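Local coordinates for DUF5037 domain-containing protein (Ruminococcus gnavus, PDB 4GL6) that is of unknown function, a DUF5037-family protein from a human gut bacterium with no activity assigned to it, at residues Ser134-Leu139 and Met220-Asp225; Glu109-Ile114 and Val126-Gln131. All blocks are in the same frame, centred on the assembly; numbering follows the deposited sequence.

Interaction 1: residues Ser134-Leu139 and Met220-Asp225; sequences SDYKTL and MRYGSD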
loop_
_atom_site.group_PDB
_atom_site.type_symbol
_atom_site.label_atom_id
_atom_site.label_comp_id
_atom_site.label_asym_id
_atom_site.label_seq_id
_atom_site.Cartn_x
_atom_site.Cartn_y
_atom_site.Cartn_z
ATOM N N SER A 134 7.202 9.452 -22.513
ATOM C CA SER A 134 7.793 8.115 -22.733
ATOM C C SER A 134 8.504 7.479 -21.510
ATOM O O SER A 134 8.618 6.244 -21.437
ATOM C CB SER A 134 8.797 8.168 -23.891
ATOM O OG SER A 134 9.887 9.045 -23.617
ATOM N N ASP A 135 8.989 8.308 -20.584
ATOM C CA ASP A 135 9.733 7.879 -19.401
ATOM C C ASP A 135 8.972 8.299 -18.146
ATOM O O ASP A 135 9.069 9.437 -17.686
ATOM C CB ASP A 135 11.150 8.473 -19.443
ATOM C CG ASP A 135 12.076 7.928 -18.353
ATOM O OD1 ASP A 135 11.663 7.087 -17.507
ATOM O OD2 ASP A 135 13.255 8.361 -18.358
ATOM N N TYR A 136 8.179 7.382 -17.626
ATOM C CA TYR A 136 7.402 7.629 -16.418
ATOM C C TYR A 136 7.287 6.335 -15.613
ATOM O O TYR A 136 7.564 5.242 -16.107
ATOM C CB TYR A 136 6.027 8.250 -16.721
ATOM C CG TYR A 136 5.180 7.447 -17.697
ATOM C CD1 TYR A 136 4.367 6.396 -17.258
ATOM C CD2 TYR A 136 5.202 7.708 -19.062
ATOM C CE1 TYR A 136 3.598 5.644 -18.157
ATOM C CE2 TYR A 136 4.439 6.954 -19.955
ATOM C CZ TYR A 136 3.642 5.925 -19.504
ATOM O OH TYR A 136 2.876 5.186 -20.371
ATOM N N LYS A 137 6.944 6.506 -14.349
ATOM C CA LYS A 137 6.758 5.433 -13.421
ATOM C C LYS A 137 5.354 5.571 -12.829
ATOM O O LYS A 137 4.915 6.678 -12.498
ATOM C CB LYS A 137 7.803 5.508 -12.317
ATOM C CG LYS A 137 7.558 4.524 -11.164
ATOM C CD LYS A 137 8.533 4.664 -9.998
ATOM C CE LYS A 137 8.030 3.934 -8.750
ATOM N NZ LYS A 137 7.801 2.471 -8.962
ATOM N N THR A 138 4.672 4.438 -12.704
ATOM C CA THR A 138 3.395 4.373 -12.044
ATOM C C THR A 138 3.657 4.728 -10.571
ATOM O O THR A 138 4.431 4.053 -9.900
ATOM C CB THR A 138 2.778 2.957 -12.110
ATOM O OG1 THR A 138 2.495 2.627 -13.466
ATOM C CG2 THR A 138 1.498 2.914 -11.329
ATOM N N LEU A 139 2.998 5.783 -10.101
ATOM C CA LEU A 139 3.149 6.287 -8.730
ATOM C C LEU A 139 2.868 5.170 -7.744
ATOM O O LEU A 139 3.635 4.944 -6.800
ATOM C CB LEU A 139 2.189 7.450 -8.468
ATOM C CG LEU A 139 2.454 8.728 -9.262
ATOM C CD1 LEU A 139 1.339 9.710 -8.942
ATOM C CD2 LEU A 139 3.813 9.352 -8.990
HETATM N N MSE A 220 -5.620 5.713 -14.101
HETATM C CA MSE A 220 -5.589 7.071 -14.679
HETATM C C MSE A 220 -4.174 7.111 -15.210
HETATM O O MSE A 220 -3.212 7.057 -14.426
HETATM C CB MSE A 220 -5.837 8.186 -13.672
HETATM C CG MSE A 220 -5.730 9.569 -14.318
HETATM SE SE MSE A 220 -6.484 10.995 -13.266
HETATM C CE MSE A 220 -8.370 10.566 -13.347
ATOM N N ARG A 221 -4.060 7.154 -16.534
ATOM C CA ARG A 221 -2.766 7.105 -17.198
ATOM C C ARG A 221 -2.065 8.423 -17.156
ATOM O O ARG A 221 -2.675 9.457 -16.907
ATOM C CB ARG A 221 -2.907 6.643 -18.650
ATOM C CG ARG A 221 -3.429 5.236 -18.717
ATOM C CD ARG A 221 -3.552 4.731 -20.133
ATOM N NE ARG A 221 -3.988 3.346 -20.104
ATOM C CZ ARG A 221 -3.216 2.300 -19.803
ATOM N NH1 ARG A 221 -1.914 2.441 -19.494
ATOM N NH2 ARG A 221 -3.757 1.081 -19.792
ATOM N N TYR A 222 -0.767 8.352 -17.428
ATOM C CA TYR A 222 0.106 9.493 -17.479
ATOM C C TYR A 222 -0.412 10.470 -18.523
ATOM O O TYR A 222 -0.736 10.060 -19.649
ATOM C CB TYR A 222 1.525 9.026 -17.814
ATOM C CG TYR A 222 2.547 10.086 -17.673
ATOM C CD1 TYR A 222 3.135 10.347 -16.428
ATOM C CD2 TYR A 222 2.928 10.857 -18.767
ATOM C CE1 TYR A 222 4.082 11.341 -16.288
ATOM C CE2 TYR A 222 3.879 11.853 -18.630
ATOM C CZ TYR A 222 4.447 12.094 -17.389
ATOM O OH TYR A 222 5.386 13.076 -17.261
ATOM N N GLY A 223 -0.524 11.742 -18.117
ATOM C CA GLY A 223 -1.013 12.803 -18.995
ATOM C C GLY A 223 -2.494 12.746 -19.340
ATOM O O GLY A 223 -2.913 13.345 -20.323
ATOM N N SER A 224 -3.280 12.024 -18.544
ATOM C CA SER A 224 -4.717 11.876 -18.728
ATOM C C SER A 224 -5.419 12.420 -17.479
ATOM O O SER A 224 -4.968 12.184 -16.366
ATOM C CB SER A 224 -5.053 10.403 -18.924
ATOM O OG SER A 224 -6.429 10.229 -19.171
ATOM N N ASP A 225 -6.514 13.148 -17.674
ATOM C CA ASP A 225 -7.293 13.718 -16.571
ATOM C C ASP A 225 -8.474 12.855 -16.138
ATOM O O ASP A 225 -9.150 13.198 -15.173
ATOM C CB ASP A 225 -7.740 15.148 -16.939
ATOM C CG ASP A 225 -6.558 16.128 -17.041
ATOM O OD1 ASP A 225 -5.460 15.863 -16.493
ATOM O OD2 ASP A 225 -6.730 17.188 -17.668
#

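Interaction 2: residues Glu109-Ile114 and Val126-Gln131; sequences EEWQDI and VDLCNQ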
loop_
_atom_site.group_PDB
_atom_site.type_symbol
_atom_site.label_atom_id
_atom_site.label_comp_id
_atom_site.label_asym_id
_atom_site.label_seq_id
_atom_site.Cartn_x
_atom_site.Cartn_y
_atom_site.Cartn_z
ATOM N N GLU A 109 15.291 0.159 -6.975
ATOM C CA GLU A 109 16.688 0.120 -6.500
ATOM C C GLU A 109 17.409 1.458 -6.665
ATOM O O GLU A 109 18.013 1.947 -5.710
ATOM C CB GLU A 109 17.480 -0.998 -7.200
ATOM C CG GLU A 109 18.876 -1.247 -6.626
ATOM C CD GLU A 109 19.624 -2.389 -7.303
ATOM O OE1 GLU A 109 19.454 -2.613 -8.524
ATOM O OE2 GLU A 109 20.414 -3.055 -6.603
ATOM N N GLU A 110 17.263 2.059 -7.850
ATOM C CA GLU A 110 17.896 3.346 -8.207
ATOM C C GLU A 110 17.651 4.459 -7.186
ATOM O O GLU A 110 18.551 5.247 -6.942
ATOM C CB GLU A 110 17.453 3.878 -9.598
ATOM C CG GLU A 110 17.696 2.978 -10.818
ATOM C CD GLU A 110 16.532 2.043 -11.143
ATOM O OE1 GLU A 110 15.393 2.536 -11.249
ATOM O OE2 GLU A 110 16.760 0.818 -11.314
ATOM N N TRP A 111 16.451 4.518 -6.602
ATOM C CA TRP A 111 16.075 5.577 -5.631
ATOM C C TRP A 111 16.199 5.241 -4.169
ATOM O O TRP A 111 16.031 6.126 -3.326
ATOM C CB TRP A 111 14.653 6.074 -5.896
ATOM C CG TRP A 111 14.384 6.493 -7.324
ATOM C CD1 TRP A 111 15.307 6.810 -8.314
ATOM C CD2 TRP A 111 13.083 6.746 -7.936
ATOM N NE1 TRP A 111 14.690 7.162 -9.470
ATOM C CE2 TRP A 111 13.357 7.151 -9.316
ATOM C CE3 TRP A 111 11.761 6.660 -7.505
ATOM C CZ2 TRP A 111 12.343 7.456 -10.210
ATOM C CZ3 TRP A 111 10.744 6.978 -8.420
ATOM C CH2 TRP A 111 11.036 7.371 -9.738
ATOM N N GLN A 112 16.537 3.996 -3.846
ATOM C CA GLN A 112 16.650 3.571 -2.449
ATOM C C GLN A 112 17.694 4.322 -1.633
ATOM O O GLN A 112 17.513 4.493 -0.435
ATOM C CB GLN A 112 16.857 2.071 -2.357
ATOM C CG GLN A 112 15.579 1.350 -2.760
ATOM C CD GLN A 112 15.728 -0.127 -2.927
ATOM O OE1 GLN A 112 16.734 -0.734 -2.566
ATOM N NE2 GLN A 112 14.730 -0.709 -3.532
ATOM N N ASP A 113 18.749 4.800 -2.292
ATOM C CA ASP A 113 19.771 5.611 -1.631
ATOM C C ASP A 113 19.309 7.021 -1.282
ATOM O O ASP A 113 19.941 7.637 -0.425
ATOM C CB ASP A 113 21.038 5.708 -2.494
ATOM C CG ASP A 113 21.769 4.372 -2.640
ATOM O OD1 ASP A 113 21.403 3.363 -1.979
ATOM O OD2 ASP A 113 22.733 4.344 -3.435
ATOM N N ILE A 114 18.240 7.531 -1.916
ATOM C CA ILE A 114 17.780 8.914 -1.667
ATOM C C ILE A 114 17.361 9.049 -0.194
ATOM O O ILE A 114 16.659 8.167 0.306
ATOM C CB ILE A 114 16.589 9.376 -2.560
ATOM C CG1 ILE A 114 16.903 9.271 -4.062
ATOM C CG2 ILE A 114 16.253 10.847 -2.280
ATOM C CD1 ILE A 114 15.698 9.488 -4.957
ATOM N N VAL A 126 6.674 12.558 -7.093
ATOM C CA VAL A 126 5.985 12.818 -8.366
ATOM C C VAL A 126 6.950 13.352 -9.420
ATOM O O VAL A 126 6.878 12.961 -10.579
ATOM C CB VAL A 126 4.804 13.806 -8.186
ATOM C CG1 VAL A 126 4.269 14.308 -9.527
ATOM C CG2 VAL A 126 3.695 13.159 -7.372
ATOM N N ASP A 127 7.828 14.262 -9.010
ATOM C CA ASP A 127 8.867 14.816 -9.893
ATOM C C ASP A 127 9.770 13.689 -10.412
ATOM O O ASP A 127 10.071 13.644 -11.604
ATOM C CB ASP A 127 9.694 15.899 -9.171
ATOM C CG ASP A 127 11.007 16.211 -9.886
ATOM O OD1 ASP A 127 10.951 16.707 -11.034
ATOM O OD2 ASP A 127 12.090 15.928 -9.308
ATOM N N LEU A 128 10.196 12.805 -9.514
ATOM C CA LEU A 128 11.028 11.670 -9.900
ATOM C C LEU A 128 10.290 10.747 -10.880
ATOM O O LEU A 128 10.868 10.327 -11.881
ATOM C CB LEU A 128 11.531 10.895 -8.673
ATOM C CG LEU A 128 12.844 11.335 -8.017
ATOM C CD1 LEU A 128 12.997 12.843 -7.774
ATOM C CD2 LEU A 128 12.961 10.547 -6.722
ATOM N N CYS A 129 9.013 10.483 -10.614
ATOM C CA CYS A 129 8.220 9.582 -11.469
ATOM C C CYS A 129 7.916 10.130 -12.852
ATOM O O CYS A 129 8.022 9.387 -13.823
ATOM C CB CYS A 129 6.904 9.171 -10.793
ATOM S SG CYS A 129 7.127 8.152 -9.320
ATOM N N ASN A 130 7.584 11.418 -12.930
ATOM C CA ASN A 130 7.147 12.047 -14.176
ATOM C C ASN A 130 8.281 12.676 -15.009
ATOM O O ASN A 130 8.394 13.902 -15.074
ATOM C CB ASN A 130 6.053 13.090 -13.842
ATOM C CG ASN A 130 4.875 12.503 -13.069
ATOM O OD1 ASN A 130 4.739 11.269 -12.906
ATOM N ND2 ASN A 130 3.985 13.389 -12.625
ATOM N N GLN A 131 9.122 11.867 -15.653
ATOM C CA GLN A 131 10.225 12.419 -16.476
ATOM C C GLN A 131 9.788 12.922 -17.866
ATOM O O GLN A 131 10.257 13.969 -18.320
ATOM C CB GLN A 131 11.393 11.422 -16.607
ATOM C CG GLN A 131 12.093 11.077 -15.294
ATOM C CD GLN A 131 12.829 12.271 -14.677
ATOM O OE1 GLN A 131 12.552 12.664 -13.540
ATOM N NE2 GLN A 131 13.733 12.876 -15.439
#

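Interaction 1: residues Ser134-Leu139 and Met220-Asp225
Tyr136 and Tyr222 carry this contact by themselves, as an offset (parallel-displaced) stack. Their ring planes are within 6° of each other and the centroids lie 4.6 Å apart, so the displacement leaves each ring partly over the other residue's CB. Tyr222 CB sits almost squarely over the middle of the Tyr136 ring, 3.8 Å from its centroid. In return, Tyr136 CB lies over the rim of the Tyr222 ring, closest to Tyr222 CD1 at 3.6 Å. Both are CH-pi contacts. The two CG atoms lie between these ends, and the phenol groups run off in roughly opposed directions, so the hydroxyls stay far apart. With CG between the backbone N and the carbonyl carbon (chi1 55°), the Tyr136 ring stands out across the run of its own chain and turns a face to Tyr222.

Tyr222 is held out by a type II turn from Arg221 to Ser224, closed by Ser224 N to Arg221 O at 3.1 Å; Gly223 takes the positive-phi third position. The turn follows strand 215-220, and Tyr136 precedes strand 140-147. In the mixed sheet these two strands flank strand 175-182.

No hydrogen bond joins the two segments directly. Gln174, just before that middle strand, bridges them through its amide, accepting from Tyr222 N and bonding to Thr138 OG1.

Interaction 2: residues Glu109-Ile114 and Val126-Gln131
A type I turn from Trp111 to Ile114 presents two apolar side chains to the last turn of helix 122-129, where Leu128 and Cys129 receive them. Leu128 lies over one face of the indole: its CB stands 3.9 Å from the centroid of the six-membered ring, 17° off the normal, in a CH-pi contact, while its CD2 covers the middle of the indole. The carbonyl O of Leu128 lies out past the rim, 3.6 Å from Trp111 CZ2. Cys129 meets the ring differently. Its SG approaches at the edge, 3.9 Å from Trp111 CZ3, a sulfur-aromatic contact. Beside the indole, Ile114 reaches out to meet Leu128 tip to tip, CD1 against CD2, with CG1 anti to the carbonyl carbon (chi1 -57°). A backbone bond from Ile114 N to Trp111 O, 3.0 Å long, closes the turn. With an alanine at Trp111, the face that Leu128 CB and CD2 rest on would be gone, which would probably open a gap beside the helix and leave Cys129 SG without its aromatic neighbour. Around the contact, helix 116-119 adds Ile119 against both Ile114 and Leu128, while Lys137, shortly before strand 140-147, packs on Trp111.

In the fold
Following the chain, strand 99-104 leads into 109-114, and helices 116-119 and 122-129 come next. Interaction 2 closes this short excursion by bringing the end of the second helix back to the loop. Interaction 1 opens only afterwards, so the two run in series. It closes a much longer loop, holding the helices and strands from strand 140-147 to strand 215-220, and joins loops at one end of the mixed sheet. The contacts meet where 126-131 borders 134-139: Lys137 N probably bonds to Cys129 O (3.1 Å), and Leu139 packs on Cys129. Tyr222 packs on Asn130, so the helix end touches both halves of interaction 1.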